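Side-chain contact in SspB protein (Streptomyces clavuligerus, PDB 6JUF), which probably acts as a DNA-cleaving nuclease in a phosphorothioation-sensing bacterial defence system directed against phages: residues A91-L94 with G99-P102. Residues are numbered along the deposited sequence; the frame is centred on the assembly and turned at random.
Sequences ARWL and GADP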
ATOM      1  N   ALA B  91     -18.875   3.841   0.425  1.00  9.40           N
ATOM      2  CA  ALA B  91     -17.740   4.315   1.187  1.00  8.94           C
ATOM      3  C   ALA B  91     -17.992   4.045   2.686  1.00  9.91           C
ATOM      4  O   ALA B  91     -17.067   3.595   3.385  1.00  8.60           O
ATOM      5  CB  ALA B  91     -17.507   5.811   0.973  1.00  8.38           C
ATOM      6  N   ARG B  92     -19.209   4.248   3.182  1.00 10.16           N
ATOM      7  CA  ARG B  92     -19.518   3.896   4.578  1.00 10.61           C
ATOM      8  C   ARG B  92     -19.271   2.377   4.793  1.00  9.47           C
ATOM      9  O   ARG B  92     -18.761   2.022   5.849  1.00 10.20           O
ATOM     10  CB  ARG B  92     -20.980   4.233   4.902  1.00 12.29           C
ATOM     11  CG  ARG B  92     -21.526   3.702   6.215  1.00 13.09           C
ATOM     12  CD  ARG B  92     -20.785   4.326   7.394  1.00 11.44           C
ATOM     13  NE  ARG B  92     -21.224   3.825   8.717  1.00 14.34           N
ATOM     14  CZ  ARG B  92     -20.724   2.748   9.322  1.00 16.35           C
ATOM     15  NH1 ARG B  92     -19.822   1.944   8.718  1.00 14.62           N
ATOM     16  NH2 ARG B  92     -21.181   2.415  10.538  1.00 18.56           N
ATOM     17  N   TRP B  93     -19.662   1.530   3.855  1.00  8.89           N
ATOM     18  CA  TRP B  93     -19.521   0.096   4.020  1.00 10.85           C
ATOM     19  C   TRP B  93     -18.042  -0.296   4.010  1.00 10.61           C
ATOM     20  O   TRP B  93     -17.636  -1.172   4.752  1.00 10.19           O
ATOM     21  CB  TRP B  93     -20.339  -0.600   2.940  1.00  9.72           C
ATOM     22  CG  TRP B  93     -20.110  -2.085   2.907  1.00  9.48           C
ATOM     23  CD1 TRP B  93     -20.805  -3.082   3.580  1.00  9.82           C
ATOM     24  CD2 TRP B  93     -19.108  -2.777   2.095  1.00  8.96           C
ATOM     25  NE1 TRP B  93     -20.268  -4.311   3.292  1.00 10.05           N
ATOM     26  CE2 TRP B  93     -19.243  -4.185   2.384  1.00  9.05           C
ATOM     27  CE3 TRP B  93     -18.122  -2.353   1.181  1.00  8.98           C
ATOM     28  CZ2 TRP B  93     -18.422  -5.157   1.775  1.00  9.71           C
ATOM     29  CZ3 TRP B  93     -17.349  -3.346   0.557  1.00  9.87           C
ATOM     30  CH2 TRP B  93     -17.492  -4.719   0.894  1.00  8.31           C
ATOM     31  N   LEU B  94     -17.220   0.298   3.120  1.00  9.83           N
ATOM     32  CA  LEU B  94     -15.850  -0.153   2.929  1.00  9.64           C
ATOM     33  C   LEU B  94     -14.826   0.510   3.833  1.00 10.63           C
ATOM     34  O   LEU B  94     -13.946  -0.155   4.443  1.00  8.28           O
ATOM     35  CB  LEU B  94     -15.433   0.108   1.450  1.00  7.22           C
ATOM     36  CG  LEU B  94     -13.947  -0.263   1.168  1.00  7.91           C
ATOM     37  CD1 LEU B  94     -13.688  -1.781   1.303  1.00  8.98           C
ATOM     38  CD2 LEU B  94     -13.541   0.254  -0.209  1.00  9.37           C
ATOM     39  N   GLY B  99     -16.172  -0.569   9.197  1.00 16.11           N
ATOM     40  CA  GLY B  99     -16.549  -1.106   7.873  1.00 15.23           C
ATOM     41  C   GLY B  99     -15.763  -2.328   7.436  1.00 12.10           C
ATOM     42  O   GLY B  99     -15.131  -2.999   8.276  1.00 11.03           O
ATOM     43  N   ALA B 100     -15.835  -2.684   6.164  1.00 10.62           N
ATOM     44  CA  ALA B 100     -15.343  -3.921   5.632  1.00 10.38           C
ATOM     45  C   ALA B 100     -13.831  -4.000   5.692  1.00  9.44           C
ATOM     46  O   ALA B 100     -13.266  -5.029   6.078  1.00  9.69           O
ATOM     47  CB  ALA B 100     -15.801  -4.150   4.176  1.00 10.16           C
ATOM     48  N   ASP B 101     -13.150  -2.950   5.246  1.00  7.63           N
ATOM     49  CA  ASP B 101     -11.703  -3.011   5.182  1.00  8.49           C
ATOM     50  C   ASP B 101     -11.121  -1.589   5.121  1.00 10.26           C
ATOM     51  O   ASP B 101     -10.561  -1.179   4.090  1.00  8.54           O
ATOM     52  CB  ASP B 101     -11.305  -3.868   3.960  1.00  9.25           C
ATOM     53  CG  ASP B 101      -9.805  -4.187   3.882  1.00  9.09           C
ATOM     54  OD1 ASP B 101      -9.058  -3.952   4.838  1.00  9.12           O
ATOM     55  OD2 ASP B 101      -9.336  -4.741   2.844  1.00  7.73           O
ATOM     56  N   PRO B 102     -11.243  -0.832   6.242  1.00  8.43           N
ATOM     57  CA  PRO B 102     -10.821   0.570   6.289  1.00  9.99           C
ATOM     58  C   PRO B 102      -9.349   0.818   5.869  1.00  9.13           C
ATOM     59  O   PRO B 102      -9.006   1.884   5.378  1.00 10.00           O
ATOM     60  CB  PRO B 102     -11.068   0.964   7.782  1.00  9.04           C
ATOM     61  CG  PRO B 102     -11.216  -0.357   8.494  1.00 10.06           C
ATOM     62  CD  PRO B 102     -11.863  -1.252   7.512  1.00 10.70           C
TER
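The loop that follows helix 89-95 folds back on the last turn of the helix and leads on to helix 107-118; its Ala100 and Asp101 N-H groups bond to the carbonyls of Trp93 and Leu94. Ala100 N donates to Trp93 O at 2.7 Å, and Asp101 N reaches Leu94 O at 3.0 Å, so two carbonyls in the last turn find donors in the loop. Gly99 brings the chain in close: its CA lies 3.3 Å from Trp93 O, an approach that suits a residue without a side chain. Pro102, with no N-H to give, follows the last donor. Beside the Ala100-Trp93 bond, the small methyl of Ala100 sits over one face of the Trp93 indole in a CH-pi contact, CB 3.7 Å from the centroid of the six-membered ring. The indole NE1 is hydrogen-bonded to Asp315 OD1. Asp101 lies alongside Leu94, yet its carboxylate serves the next helix: OD1 accepts from Glu105 N, while OD2 bonds to Glu106 N and Ser109 OG. Arg92 NH2 forms a salt bridge with Asp98 OD2, just ahead of Gly99. Leu94 extends with CG anti to the backbone N (chi1 177°), and chi2 of 66° turns CD1 to within 4.1 Å of Asp101 CB.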